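Local coordinates for protein PrgB (Enterococcus faecalis, PDB 6EVU) that promotes aggregation, biofilm formation and conjugation by binding and compacting DNA, this part being its adhesin domain, at residues Asp190-Ser202 / Gln300-Ser312. Numbering follows the deposited sequence.
Sequences DSPFAYALSSLNS and QWFAFSTNLNAQS. With TRS (2-amino-2-hydroxymethyl-propane-1,3-diol), chain C.
Phe304 lays CE1 against the root of the Tyr195 side chain, 3.7 Å from Tyr195 CB, and the two side chains cross at about a right angle. Phe304 reaches it with CG trans to the backbone nitrogen (chi1 178°), whereas the Tyr195 hydroxyl is hydrogen-bonded to Asn221. Ala196 N donates to Ser305 O over 3.0 Å, nearly straight at 175° and in the carbonyl plane. Beyond this bond the 300-312 chain turns, Ser305 OG accepting from Asn307 N in an ST turn. The bend brings Leu308 back over the strand, where its two methyls divide the work. CD2 presses on the peptide between Tyr195 and Ala196, 3.4 Å from Tyr195 C, and CD1 meets Ala194 CB at 4.0 Å. The CG2 methyl of Thr306 rests against Ala194 O, its hydroxyl being bonded to Phe32 N. Further along, Leu197 CD2 approaches the edge of the Phe302 ring, and the chains part enough for water to bridge them. One water accepts from Ser305 N and lies 2.8 Å from Ala196 O; another takes the Ser198 N-H and lies 3.0 Å from Ala303 O. A Tris molecule, probably from the crystallisation liquor, links Ser199 and Asn201 to Trp301 N. All this belongs to the adhesin domain, which matches the glucan-binding protein C family, in a protein of the antigen I/II family. Strand 193-197 is an outer strand of a three-stranded antiparallel sheet, paired with 272-276, whose Val273 also touches Leu308. The contact thus lays the chain leaving strand 299-302, itself paired with 157-160 in another sheet, along that outer strand, while Tyr195 packs on Ile280 of strand 280-287.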
# COMPACT_ATOMS: atom_id res chain seq x y z
N ASP A 190 14.50 -18.77 11.22
CA ASP A 190 13.23 -19.18 11.79
C ASP A 190 12.44 -18.01 12.36
O ASP A 190 11.48 -18.22 13.10
CB ASP A 190 13.44 -20.29 12.84
CG ASP A 190 13.80 -21.64 12.18
OD1 ASP A 190 13.06 -22.07 11.26
OD2 ASP A 190 14.83 -22.26 12.56
N SER A 191 12.74 -16.79 11.95
CA SER A 191 12.06 -15.61 12.48
C SER A 191 11.81 -14.64 11.33
O SER A 191 12.37 -13.53 11.29
CB SER A 191 12.88 -14.98 13.60
OG SER A 191 13.06 -15.93 14.67
N PRO A 192 10.95 -15.03 10.38
CA PRO A 192 10.66 -14.17 9.23
C PRO A 192 10.06 -12.83 9.65
O PRO A 192 9.51 -12.68 10.74
CB PRO A 192 9.65 -14.99 8.42
CG PRO A 192 9.01 -15.93 9.42
CD PRO A 192 10.13 -16.25 10.39
N PHE A 193 10.24 -11.85 8.77
CA PHE A 193 9.54 -10.58 8.89
C PHE A 193 8.06 -10.80 8.63
O PHE A 193 7.69 -11.55 7.71
CB PHE A 193 10.03 -9.58 7.84
CG PHE A 193 11.38 -9.03 8.08
CD1 PHE A 193 12.01 -9.12 9.32
CD2 PHE A 193 12.06 -8.42 7.04
CE1 PHE A 193 13.29 -8.54 9.50
CE2 PHE A 193 13.31 -7.85 7.24
CZ PHE A 193 13.93 -7.92 8.41
N ALA A 194 7.22 -10.12 9.39
CA ALA A 194 5.80 -10.11 9.12
C ALA A 194 5.33 -8.67 8.99
O ALA A 194 5.64 -7.81 9.84
CB ALA A 194 5.01 -10.87 10.20
N TYR A 195 4.53 -8.40 7.97
CA TYR A 195 4.03 -7.06 7.76
C TYR A 195 2.57 -7.11 7.36
O TYR A 195 2.08 -8.13 6.86
CB TYR A 195 4.81 -6.31 6.68
CG TYR A 195 5.07 -7.04 5.35
CD1 TYR A 195 6.11 -7.96 5.21
CD2 TYR A 195 4.28 -6.77 4.25
CE1 TYR A 195 6.33 -8.61 3.93
CE2 TYR A 195 4.50 -7.35 3.00
CZ TYR A 195 5.52 -8.26 2.86
OH TYR A 195 5.73 -8.81 1.63
N ALA A 196 1.86 -6.03 7.65
CA ALA A 196 0.43 -5.97 7.43
C ALA A 196 0.12 -5.57 5.99
O ALA A 196 0.82 -4.75 5.38
CB ALA A 196 -0.21 -4.96 8.37
N LEU A 197 -0.97 -6.10 5.46
CA LEU A 197 -1.50 -5.63 4.19
C LEU A 197 -2.93 -5.33 4.60
O LEU A 197 -3.74 -6.26 4.80
CB LEU A 197 -1.41 -6.68 3.08
CG LEU A 197 0.04 -7.15 2.97
CD1 LEU A 197 0.13 -8.49 2.31
CD2 LEU A 197 0.83 -6.09 2.25
N SER A 198 -3.23 -4.05 4.80
CA SER A 198 -4.47 -3.63 5.43
C SER A 198 -5.27 -2.72 4.53
O SER A 198 -4.81 -2.28 3.47
CB SER A 198 -4.20 -2.93 6.76
OG SER A 198 -3.70 -3.89 7.68
N SER A 199 -6.50 -2.48 4.98
CA SER A 199 -7.37 -1.48 4.39
C SER A 199 -7.52 -1.72 2.88
O SER A 199 -7.38 -0.79 2.05
CB SER A 199 -6.82 -0.09 4.70
OG SER A 199 -7.78 0.92 4.47
N LEU A 200 -7.69 -2.97 2.47
CA LEU A 200 -7.81 -3.21 1.02
C LEU A 200 -9.29 -3.25 0.70
O LEU A 200 -9.93 -4.31 0.64
CB LEU A 200 -7.07 -4.48 0.57
CG LEU A 200 -5.57 -4.48 0.89
CD1 LEU A 200 -4.95 -5.84 0.61
CD2 LEU A 200 -4.91 -3.38 0.06
N ASN A 201 -9.87 -2.06 0.55
CA ASN A 201 -11.30 -1.94 0.30
C ASN A 201 -11.62 -2.28 -1.15
O ASN A 201 -10.78 -2.20 -2.05
CB ASN A 201 -11.81 -0.53 0.58
CG ASN A 201 -11.11 0.53 -0.30
OD1 ASN A 201 -9.91 0.75 -0.17
ND2 ASN A 201 -11.86 1.14 -1.21
N SER A 202 -12.89 -2.60 -1.39
CA SER A 202 -13.35 -2.98 -2.72
C SER A 202 -14.81 -2.63 -2.89
O SER A 202 -15.63 -2.84 -1.98
CB SER A 202 -13.16 -4.48 -2.97
OG SER A 202 -13.70 -4.80 -4.23
N GLN A 300 -4.80 6.12 -4.03
CA GLN A 300 -4.97 5.32 -2.82
C GLN A 300 -3.96 5.76 -1.76
O GLN A 300 -2.94 6.39 -2.04
CB GLN A 300 -4.77 3.82 -3.14
CG GLN A 300 -3.30 3.48 -3.40
CD GLN A 300 -3.13 2.11 -4.04
OE1 GLN A 300 -2.61 1.95 -5.12
NE2 GLN A 300 -3.57 1.09 -3.32
N TRP A 301 -4.26 5.34 -0.52
CA TRP A 301 -3.32 5.49 0.58
C TRP A 301 -2.79 4.10 0.90
O TRP A 301 -3.59 3.20 1.13
CB TRP A 301 -4.07 6.07 1.79
CG TRP A 301 -3.24 6.10 3.06
CD1 TRP A 301 -1.90 6.17 3.15
CD2 TRP A 301 -3.73 6.05 4.42
NE1 TRP A 301 -1.47 6.15 4.45
CE2 TRP A 301 -2.58 6.08 5.26
CE3 TRP A 301 -5.00 5.93 5.01
CZ2 TRP A 301 -2.70 6.03 6.67
CZ3 TRP A 301 -5.11 5.92 6.40
CH2 TRP A 301 -3.96 5.93 7.20
N PHE A 302 -1.47 3.94 0.89
CA PHE A 302 -0.85 2.67 1.27
C PHE A 302 0.01 2.94 2.50
O PHE A 302 1.06 3.57 2.40
CB PHE A 302 0.00 2.02 0.18
CG PHE A 302 0.48 0.67 0.61
CD1 PHE A 302 -0.42 -0.41 0.56
CD2 PHE A 302 1.68 0.52 1.24
CE1 PHE A 302 -0.05 -1.66 1.01
CE2 PHE A 302 2.07 -0.76 1.76
CZ PHE A 302 1.20 -1.83 1.64
N ALA A 303 -0.41 2.41 3.65
CA ALA A 303 0.36 2.52 4.88
C ALA A 303 1.11 1.22 5.13
O ALA A 303 0.53 0.13 4.95
CB ALA A 303 -0.58 2.80 6.05
N PHE A 304 2.35 1.33 5.58
CA PHE A 304 3.20 0.20 5.90
C PHE A 304 3.41 0.10 7.40
O PHE A 304 3.87 1.06 8.01
CB PHE A 304 4.57 0.30 5.25
CG PHE A 304 5.45 -0.84 5.61
CD1 PHE A 304 5.32 -2.04 4.94
CD2 PHE A 304 6.41 -0.72 6.66
CE1 PHE A 304 6.15 -3.15 5.28
CE2 PHE A 304 7.27 -1.83 6.97
CZ PHE A 304 7.12 -3.03 6.31
N SER A 305 3.09 -1.06 7.99
CA SER A 305 3.40 -1.28 9.40
C SER A 305 3.43 -2.77 9.68
O SER A 305 3.07 -3.59 8.83
CB SER A 305 2.38 -0.61 10.33
OG SER A 305 1.25 -1.44 10.55
N THR A 306 3.73 -3.11 10.93
CA THR A 306 3.74 -4.48 11.41
C THR A 306 2.56 -4.76 12.32
O THR A 306 2.57 -5.76 13.06
CB THR A 306 5.05 -4.80 12.14
OG1 THR A 306 5.24 -3.85 13.21
CG2 THR A 306 6.19 -4.85 11.21
N ASN A 307 1.56 -3.88 12.30
CA ASN A 307 0.32 -4.03 13.07
C ASN A 307 -0.62 -4.94 12.30
O ASN A 307 -1.42 -4.48 11.47
CB ASN A 307 -0.30 -2.65 13.28
CG ASN A 307 0.39 -1.86 14.37
OD1 ASN A 307 0.85 -0.72 14.14
ND2 ASN A 307 0.44 -2.43 15.59
N LEU A 308 -0.48 -6.24 12.50
CA LEU A 308 -1.26 -7.21 11.76
C LEU A 308 -2.66 -7.25 12.32
O LEU A 308 -2.86 -7.24 13.55
CB LEU A 308 -0.63 -8.61 11.83
CG LEU A 308 0.90 -8.70 11.71
CD1 LEU A 308 1.40 -10.14 11.77
CD2 LEU A 308 1.26 -8.06 10.39
N ASN A 309 -3.66 -7.35 11.44
CA ASN A 309 -5.02 -7.55 11.93
C ASN A 309 -5.34 -9.02 12.20
O ASN A 309 -6.53 -9.42 12.21
CB ASN A 309 -6.01 -6.91 10.97
CG ASN A 309 -5.91 -5.40 10.99
OD1 ASN A 309 -5.94 -4.80 12.07
ND2 ASN A 309 -5.78 -4.78 9.83
N ALA A 310 -4.32 -9.83 12.51
CA ALA A 310 -4.51 -11.21 12.94
C ALA A 310 -3.37 -11.62 13.88
O ALA A 310 -2.40 -10.88 14.08
CB ALA A 310 -4.60 -12.15 11.74
N GLN A 311 -3.51 -12.81 14.47
CA GLN A 311 -2.45 -13.39 15.28
C GLN A 311 -1.92 -14.67 14.69
O GLN A 311 -0.86 -15.15 15.13
CB GLN A 311 -2.95 -13.68 16.71
CG GLN A 311 -3.92 -12.64 17.25
CD GLN A 311 -3.29 -11.73 18.28
OE1 GLN A 311 -2.23 -11.13 18.03
NE2 GLN A 311 -3.92 -11.62 19.46
N SER A 312 -2.63 -15.26 13.74
CA SER A 312 -2.25 -16.53 13.17
C SER A 312 -2.76 -16.51 11.74
O SER A 312 -3.52 -15.63 11.36
CB SER A 312 -2.81 -17.72 13.97
OG SER A 312 -4.22 -17.72 14.03
C TRS C . -8.10 3.29 1.76
C1 TRS C . -9.37 3.50 2.64
C2 TRS C . -6.82 3.67 2.52
C3 TRS C . -8.21 4.13 0.46
N TRS C . -8.03 1.87 1.49
O1 TRS C . -10.41 2.92 1.85
O2 TRS C . -6.75 3.01 3.76
O3 TRS C . -6.89 4.10 -0.15
O HOH W 1 0.82 -2.11 6.33
O HOH W 2 -1.65 -1.71 4.11
O HOH W 3 -2.94 -7.20 8.42
O HOH W 4 -2.45 -2.86 9.68